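Side-chain contacts in ATP-dependent RNA helicase HrpB (Escherichia coli, PDB 6EUD), which hydrolyses ATP to ADP and phosphate as a DEAH/RHA-type RNA helicase that binds single-stranded RNA: residues 353-357 and 358-362; 443-447 and 448-452; 474-478 and 479-483. All coordinates share one frame; numbering follows the deposited sequence. Where two conformers were deposited one is given.

Contact 1. Residues 353-357 and 358-362; sequences PEILQ and SDLSG
A tight turn in the loop ahead of helix 361-370, within the helicase C-terminal region, is closed by Ser358 reaching back to Glu354. The hydroxyl OG of Ser358 donates to Glu354 O at 3.2 Å, arriving from above the carbonyl plane, while Gln357 N bonds to the same oxygen from the opposite face. OG comes into range because it sits between its own backbone N and carbonyl carbon (chi1 74°). A water ties the next layer: it donates to Ile355 O at 2.6 Å and to Ser358 O at 2.7 Å. Beside it, the Leu360 methyl CD2 lies 3.8 Å from Ile355 O and 4.4 Å from Ile355 CG1, a light apolar touch. Further on, Asp359 forms an Asx turn at the helix start, OD1 accepting from Ser361 N at 3.0 Å and from Ser361 OG. The carboxylate of Glu354 is engaged elsewhere, OE1 accepting from Leu133 N at the start of helix 133-145. An alanine at Ser358 has no hydroxyl, and Glu354 O would probably lose its donor on one face, with the turn freer to flex. Donors on opposite faces probably restrain the rotation of this carbonyl and steady the turn.

Contact 2. Residues 443-447 and 448-452; sequences AAILE and EPPRM
Helix 433-447 ends as Glu448 N reaches back to Ala444 O at 3.1 Å and, weakly, to Ile445 O, after which Glu448 swings out of helical backbone angles. Pro449 cannot carry the bonding on: its N stands 3.0 Å from Ile445 O but has no hydrogen to offer. Besides the weak bond from Glu448 N, that oxygen meets Pro449 CA in a CA-H...O contact of 3.2 Å. The pyrrolidine ring of Pro449 rests against the last turn, with CG 3.8 Å from Leu446 O and CD packed against the carbonyl group of Glu447.

Pro450 meets the helix through Ile445. Its CD lies 4.2 Å from the branch methyl CG2 of Ile445, the two side chains crossing at a slant. With CG1 beside the backbone N (chi1 -64°), CG2 lies anti to it and is the branch that meets the ring. The side chain of Glu448 is bent at its second torsion (chi2 68°), which helps bring OE1 to 3.3 Å from Glu447 O, two acceptors with no hydrogen to share. The two glutamates keep their charges apart, Glu447 OE1 and Glu448 OE1 being 6.0 Å from each other. Glu447 has a firmer mate in Arg471, whose NE forms a salt bridge with OE1, which probably offsets some of the local negative charge.

Helix 466-479 flanks the turn, its Trp468 donating to Glu448 O and packing on Pro450; helix 457-462 lies against Ile445 and Pro450, helix 421-429 against Leu446, and Leu553, just before strand 554-556, touches Ile445, Leu446 and Pro450.

Contact 3. Residues 474-478 and 479-483; sequences QLLKR and LNVRG
Leu476 lays its methyl CD2 against the chain that leaves its own helix, 4.2 Å from Val481 CG1, and lies equally 4.2 Å from Leu479 CD2. Nearer the backbone, Leu476 CB lies 3.3 Å from Val481 O, and the leucine is thus met both near its root and at its end. Its CG is anti to the carbonyl carbon and beside the backbone N (chi1 -72°), whereas Leu479 has CG anti to N; from these two settings the ends of the leucines meet. Leu479 CB also settles 3.3 Å from Leu475 O, the oxygen that accepts a regular helical bond from Leu479 N at 2.8 Å.

Here helix 466-479 finishes in a Schellman motif. Asn480 takes positive phi (64°), the left-handed region that asparagine tolerates better than most residues other than glycine, and this turns the chain out of its helical path. Two nested bonds close the turn: Val481 N gives a nearly straight bond to Leu476 O (2.9 Å, 171°), and inside it Asn480 N reaches Lys477 O at 2.9 Å from well above the carbonyl plane. The apolar pairing of Leu476 with Val481, five residues apart across the cap, is the hydrophobic contact commonly seen with this motif. The same side chains also pack on helix 433-447, where Ala440 meets Leu476 and both Asp433 and Ala436 meet Val481. Leu479 has further neighbours, touching Leu417 of helix 409-417 and Val428 of helix 421-429.

From the N terminus, contact 1 comes first, closing a short turn between helices 341-346 and 361-370 and bordering helix 133-145. Contact 2 follows at the end of helix 433-447, where the chain enters the loop to helix 457-462, and contact 3 ends helix 466-479 before the loop to helix 491-498. The three run in series: none nests inside or crosses another. Contact 1 remains apart, its nearest atoms about 11 Å from contact 2 and about 12 Å from contact 3. Contacts 2 and 3 do meet, Ala443 CB lying 3.8 Å from Leu475 CD1, which joins helix 433-447 to helix 466-479 near the ends of both.

Contact 1. Residues 353-357 and 358-362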
loop_
_atom_site.group_PDB
_atom_site.type_symbol
_atom_site.label_atom_id
_atom_site.label_comp_id
_atom_site.label_asym_id
_atom_site.label_seq_id
_atom_site.Cartn_x
_atom_site.Cartn_y
_atom_site.Cartn_z
ATOM N N PRO A 353 -10.726 -0.804 3.013
ATOM C CA PRO A 353 -10.942 -1.423 1.698
ATOM C C PRO A 353 -9.675 -2.144 1.226
ATOM O O PRO A 353 -8.579 -1.683 1.556
ATOM C CB PRO A 353 -11.250 -0.225 0.780
ATOM C CG PRO A 353 -11.609 0.900 1.683
ATOM C CD PRO A 353 -10.843 0.664 2.962
ATOM N N GLU A 354 -9.816 -3.227 0.468
ATOM C CA GLU A 354 -8.661 -4.014 -0.026
ATOM C C GLU A 354 -7.682 -3.184 -0.882
ATOM O O GLU A 354 -6.475 -3.406 -0.847
ATOM C CB GLU A 354 -9.165 -5.233 -0.828
ATOM C CG GLU A 354 -8.083 -6.116 -1.427
ATOM C CD GLU A 354 -8.636 -7.276 -2.270
ATOM O OE1 GLU A 354 -9.842 -7.289 -2.583
ATOM O OE2 GLU A 354 -7.860 -8.185 -2.627
ATOM N N ILE A 355 -8.193 -2.199 -1.613
ATOM C CA ILE A 355 -7.333 -1.369 -2.445
ATOM C C ILE A 355 -6.288 -0.590 -1.631
ATOM O O ILE A 355 -5.246 -0.188 -2.173
ATOM C CB ILE A 355 -8.168 -0.373 -3.313
ATOM C CG1 ILE A 355 -7.283 0.272 -4.395
ATOM C CG2 ILE A 355 -8.890 0.670 -2.434
ATOM C CD1 ILE A 355 -8.048 1.057 -5.460
ATOM N N LEU A 356 -6.535 -0.398 -0.336
ATOM C CA LEU A 356 -5.586 0.344 0.485
ATOM C C LEU A 356 -4.506 -0.544 1.099
ATOM O O LEU A 356 -3.492 -0.050 1.557
ATOM C CB LEU A 356 -6.320 1.111 1.583
ATOM C CG LEU A 356 -7.291 2.155 1.013
ATOM C CD1 LEU A 356 -7.876 2.996 2.096
ATOM C CD2 LEU A 356 -6.628 3.033 -0.018
ATOM N N GLN A 357 -4.704 -1.852 1.086
ATOM C CA GLN A 357 -3.787 -2.728 1.798
ATOM C C GLN A 357 -3.076 -3.727 0.865
ATOM O O GLN A 357 -2.329 -4.584 1.327
ATOM C CB GLN A 357 -4.555 -3.453 2.929
ATOM C CG GLN A 357 -5.847 -4.183 2.479
ATOM C CD GLN A 357 -6.842 -4.533 3.617
ATOM O OE1 GLN A 357 -6.741 -4.038 4.748
ATOM N NE2 GLN A 357 -7.814 -5.384 3.300
ATOM N N SER A 358 -3.280 -3.610 -0.444
ATOM C CA SER A 358 -2.762 -4.633 -1.357
ATOM C C SER A 358 -1.756 -4.165 -2.423
ATOM O O SER A 358 -1.660 -2.983 -2.767
ATOM C CB SER A 358 -3.923 -5.342 -2.068
ATOM O OG SER A 358 -4.499 -4.523 -3.062
ATOM N N ASP A 359 -0.988 -5.143 -2.898
ATOM C CA ASP A 359 -0.140 -5.051 -4.086
ATOM C C ASP A 359 -0.923 -4.444 -5.250
ATOM O O ASP A 359 -2.001 -4.911 -5.593
ATOM C CB ASP A 359 0.361 -6.456 -4.444
ATOM C CG ASP A 359 1.584 -6.456 -5.362
ATOM O OD1 ASP A 359 1.724 -5.596 -6.267
ATOM O OD2 ASP A 359 2.413 -7.359 -5.161
ATOM N N LEU A 360 -0.399 -3.396 -5.862
ATOM C CA LEU A 360 -1.148 -2.734 -6.915
ATOM C C LEU A 360 -0.506 -2.907 -8.285
ATOM O O LEU A 360 -0.902 -2.231 -9.244
ATOM C CB LEU A 360 -1.293 -1.239 -6.602
ATOM C CG LEU A 360 -1.979 -0.849 -5.294
ATOM C CD1 LEU A 360 -2.070 0.661 -5.192
ATOM C CD2 LEU A 360 -3.371 -1.480 -5.180
ATOM N N SER A 361 0.484 -3.795 -8.388
ATOM C CA SER A 361 1.128 -4.028 -9.676
ATOM C C SER A 361 0.119 -4.541 -10.727
ATOM O O SER A 361 0.159 -4.109 -11.877
ATOM C CB SER A 361 2.298 -4.997 -9.533
ATOM O OG SER A 361 1.917 -6.227 -8.942
ATOM N N GLY A 362 -0.795 -5.437 -10.335
ATOM C CA GLY A 362 -1.843 -5.881 -11.239
ATOM C C GLY A 362 -2.790 -4.750 -11.640
ATOM O O GLY A 362 -3.111 -4.583 -12.820
HETATM O O HOH W 1 -2.687 -0.646 -1.854
#

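Contact 2. Residues 443-447 and 448-452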
loop_
_atom_site.group_PDB
_atom_site.type_symbol
_atom_site.label_atom_id
_atom_site.label_comp_id
_atom_site.label_asym_id
_atom_site.label_seq_id
_atom_site.Cartn_x
_atom_site.Cartn_y
_atom_site.Cartn_z
ATOM N N ALA A 443 4.062 -20.930 -13.699
ATOM C CA ALA A 443 3.054 -19.936 -13.388
ATOM C C ALA A 443 1.812 -20.592 -12.790
ATOM O O ALA A 443 1.222 -20.078 -11.844
ATOM C CB ALA A 443 2.698 -19.135 -14.636
ATOM N N ALA A 444 1.417 -21.735 -13.333
ATOM C CA ALA A 444 0.228 -22.392 -12.822
ATOM C C ALA A 444 0.495 -22.856 -11.381
ATOM O O ALA A 444 -0.365 -22.749 -10.512
ATOM C CB ALA A 444 -0.182 -23.554 -13.723
ATOM N N ILE A 445 1.710 -23.327 -11.129
ATOM C CA ILE A 445 2.119 -23.701 -9.782
ATOM C C ILE A 445 2.077 -22.532 -8.792
ATOM O O ILE A 445 1.477 -22.643 -7.723
ATOM C CB ILE A 445 3.539 -24.291 -9.779
ATOM C CG1 ILE A 445 3.545 -25.585 -10.582
ATOM C CG2 ILE A 445 4.004 -24.544 -8.339
ATOM C CD1 ILE A 445 4.902 -26.184 -10.731
ATOM N N LEU A 446 2.726 -21.418 -9.131
ATOM C CA LEU A 446 2.762 -20.262 -8.220
ATOM C C LEU A 446 1.367 -19.658 -7.944
ATOM O O LEU A 446 1.132 -19.104 -6.875
ATOM C CB LEU A 446 3.728 -19.199 -8.772
ATOM C CG LEU A 446 5.183 -19.690 -8.766
ATOM C CD1 LEU A 446 6.167 -18.708 -9.416
ATOM C CD2 LEU A 446 5.624 -19.995 -7.341
ATOM N N GLU A 447 0.440 -19.788 -8.896
ATOM C CA GLU A 447 -0.965 -19.386 -8.707
ATOM C C GLU A 447 -1.760 -20.309 -7.767
ATOM O O GLU A 447 -2.682 -19.868 -7.079
ATOM C CB GLU A 447 -1.689 -19.337 -10.062
ATOM C CG GLU A 447 -1.342 -18.153 -10.914
ATOM C CD GLU A 447 -2.045 -18.147 -12.277
ATOM O OE1 GLU A 447 -2.833 -19.079 -12.618
ATOM O OE2 GLU A 447 -1.799 -17.172 -13.015
ATOM N N GLU A 448 -1.440 -21.600 -7.797
ATOM C CA GLU A 448 -2.122 -22.603 -6.980
ATOM C C GLU A 448 -1.083 -23.551 -6.419
ATOM O O GLU A 448 -0.936 -24.670 -6.909
ATOM C CB GLU A 448 -3.168 -23.367 -7.792
ATOM C CG GLU A 448 -4.456 -23.591 -7.030
ATOM C CD GLU A 448 -5.213 -22.298 -6.786
ATOM O OE1 GLU A 448 -5.407 -21.534 -7.756
ATOM O OE2 GLU A 448 -5.595 -22.036 -5.621
ATOM N N PRO A 449 -0.333 -23.081 -5.406
ATOM C CA PRO A 449 0.800 -23.804 -4.809
ATOM C C PRO A 449 0.385 -25.166 -4.265
ATOM O O PRO A 449 -0.762 -25.322 -3.857
ATOM C CB PRO A 449 1.250 -22.874 -3.661
ATOM C CG PRO A 449 0.718 -21.517 -4.033
ATOM C CD PRO A 449 -0.578 -21.785 -4.740
ATOM N N PRO A 450 1.313 -26.134 -4.242
ATOM C CA PRO A 450 1.063 -27.429 -3.606
ATOM C C PRO A 450 0.604 -27.221 -2.170
ATOM O O PRO A 450 0.942 -26.196 -1.556
ATOM C CB PRO A 450 2.432 -28.114 -3.629
ATOM C CG PRO A 450 3.231 -27.380 -4.606
ATOM C CD PRO A 450 2.725 -25.977 -4.626
ATOM N N ARG A 451 -0.151 -28.169 -1.631
ATOM C CA ARG A 451 -0.625 -28.020 -0.266
ATOM C C ARG A 451 0.018 -29.027 0.680
ATOM O O ARG A 451 -0.479 -29.253 1.774
ATOM C CB ARG A 451 -2.141 -28.122 -0.224
ATOM C CG ARG A 451 -2.830 -26.855 -0.694
ATOM C CD ARG A 451 -4.327 -26.979 -0.558
ATOM N NE ARG A 451 -4.851 -28.013 -1.443
ATOM C CZ ARG A 451 -6.096 -28.474 -1.398
ATOM N NH1 ARG A 451 -6.950 -28.000 -0.496
ATOM N NH2 ARG A 451 -6.487 -29.413 -2.251
ATOM N N MET A 452 1.128 -29.622 0.258
ATOM C CA MET A 452 2.005 -30.336 1.180
ATOM C C MET A 452 3.090 -29.369 1.663
ATOM O O MET A 452 3.109 -28.194 1.274
ATOM C CB MET A 452 2.631 -31.565 0.519
ATOM C CG MET A 452 1.645 -32.585 -0.046
ATOM S SD MET A 452 0.380 -33.186 1.105
ATOM C CE MET A 452 1.364 -33.741 2.503
#

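Contact 3. Residues 474-478 and 479-483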
loop_
_atom_site.group_PDB
_atom_site.type_symbol
_atom_site.label_atom_id
_atom_site.label_comp_id
_atom_site.label_asym_id
_atom_site.label_seq_id
_atom_site.Cartn_x
_atom_site.Cartn_y
_atom_site.Cartn_z
ATOM N N GLN A 474 -4.166 -23.024 -20.884
ATOM C CA GLN A 474 -4.896 -21.747 -20.970
ATOM C C GLN A 474 -3.947 -20.537 -21.118
ATOM O O GLN A 474 -4.164 -19.639 -21.946
ATOM C CB GLN A 474 -5.804 -21.561 -19.748
ATOM C CG GLN A 474 -6.677 -20.306 -19.814
ATOM C CD GLN A 474 -7.436 -20.031 -18.523
ATOM O OE1 GLN A 474 -7.035 -20.471 -17.446
ATOM N NE2 GLN A 474 -8.545 -19.305 -18.631
ATOM N N LEU A 475 -2.879 -20.531 -20.334
ATOM C CA LEU A 475 -1.906 -19.453 -20.412
ATOM C C LEU A 475 -1.164 -19.454 -21.756
ATOM O O LEU A 475 -0.943 -18.408 -22.351
ATOM C CB LEU A 475 -0.929 -19.562 -19.246
ATOM C CG LEU A 475 -1.478 -19.127 -17.883
ATOM C CD1 LEU A 475 -0.417 -19.316 -16.816
ATOM C CD2 LEU A 475 -1.959 -17.671 -17.889
ATOM N N LEU A 476 -0.818 -20.634 -22.256
ATOM C CA LEU A 476 -0.139 -20.728 -23.544
ATOM C C LEU A 476 -1.043 -20.265 -24.671
ATOM O O LEU A 476 -0.568 -19.690 -25.665
ATOM C CB LEU A 476 0.345 -22.156 -23.794
ATOM C CG LEU A 476 1.542 -22.529 -22.907
ATOM C CD1 LEU A 476 1.880 -24.022 -22.982
ATOM C CD2 LEU A 476 2.769 -21.654 -23.242
ATOM N N LYS A 477 -2.346 -20.488 -24.517
ATOM C CA LYS A 477 -3.294 -20.033 -25.531
ATOM C C LYS A 477 -3.270 -18.507 -25.578
ATOM O O LYS A 477 -3.086 -17.904 -26.633
ATOM C CB LYS A 477 -4.689 -20.555 -25.241
ATOM C CG LYS A 477 -5.657 -20.397 -26.378
ATOM C CD LYS A 477 -6.840 -21.331 -26.204
ATOM C CE LYS A 477 -7.790 -21.263 -27.387
ATOM N NZ LYS A 477 -8.379 -19.908 -27.500
ATOM N N ARG A 478 -3.409 -17.883 -24.416
ATOM C CA ARG A 478 -3.346 -16.432 -24.327
ATOM C C ARG A 478 -2.003 -15.918 -24.851
ATOM O O ARG A 478 -1.941 -14.896 -25.535
ATOM C CB ARG A 478 -3.580 -15.970 -22.887
ATOM C CG ARG A 478 -4.947 -16.367 -22.335
ATOM C CD ARG A 478 -5.210 -15.759 -20.962
ATOM N NE ARG A 478 -5.471 -14.323 -21.026
ATOM C CZ ARG A 478 -6.677 -13.777 -20.909
ATOM N NH1 ARG A 478 -7.740 -14.547 -20.718
ATOM N NH2 ARG A 478 -6.822 -12.461 -20.976
ATOM N N LEU A 479 -0.932 -16.640 -24.552
ATOM C CA LEU A 479 0.391 -16.250 -25.016
ATOM C C LEU A 479 0.588 -16.508 -26.527
ATOM O O LEU A 479 1.546 -16.010 -27.134
ATOM C CB LEU A 479 1.436 -16.991 -24.204
ATOM C CG LEU A 479 2.879 -16.544 -24.356
ATOM C CD1 LEU A 479 3.074 -15.169 -23.750
ATOM C CD2 LEU A 479 3.789 -17.586 -23.725
ATOM N N ASN A 480 -0.339 -17.267 -27.122
ATOM C CA ASN A 480 -0.303 -17.665 -28.545
ATOM C C ASN A 480 0.882 -18.557 -28.881
ATOM O O ASN A 480 1.576 -18.369 -29.886
ATOM C CB ASN A 480 -0.289 -16.446 -29.471
ATOM C CG ASN A 480 -0.959 -16.730 -30.782
ATOM O OD1 ASN A 480 -1.961 -17.442 -30.823
ATOM N ND2 ASN A 480 -0.423 -16.182 -31.866
ATOM N N VAL A 481 1.096 -19.536 -28.023
ATOM C CA VAL A 481 2.211 -20.445 -28.144
ATOM C C VAL A 481 1.678 -21.839 -27.896
ATOM O O VAL A 481 0.804 -22.028 -27.063
ATOM C CB VAL A 481 3.342 -20.075 -27.158
ATOM C CG1 VAL A 481 4.398 -21.172 -27.106
ATOM C CG2 VAL A 481 3.963 -18.726 -27.565
ATOM N N ARG A 482 2.155 -22.807 -28.667
ATOM C CA ARG A 482 1.675 -24.174 -28.527
ATOM C C ARG A 482 2.724 -25.156 -29.008
ATOM O O ARG A 482 3.421 -24.877 -29.977
ATOM C CB ARG A 482 0.380 -24.368 -29.311
ATOM C CG ARG A 482 -0.426 -25.577 -28.887
ATOM C CD ARG A 482 -1.733 -25.664 -29.640
ATOM N NE ARG A 482 -1.545 -26.081 -31.027
ATOM C CZ ARG A 482 -2.511 -26.086 -31.940
ATOM N NH1 ARG A 482 -3.737 -25.678 -31.617
ATOM N NH2 ARG A 482 -2.257 -26.494 -33.169
ATOM N N GLY A 483 2.849 -26.292 -28.324
ATOM C CA GLY A 483 3.640 -27.401 -28.840
ATOM C C GLY A 483 5.046 -27.504 -28.277
ATOM O O GLY A 483 5.806 -28.389 -28.670
#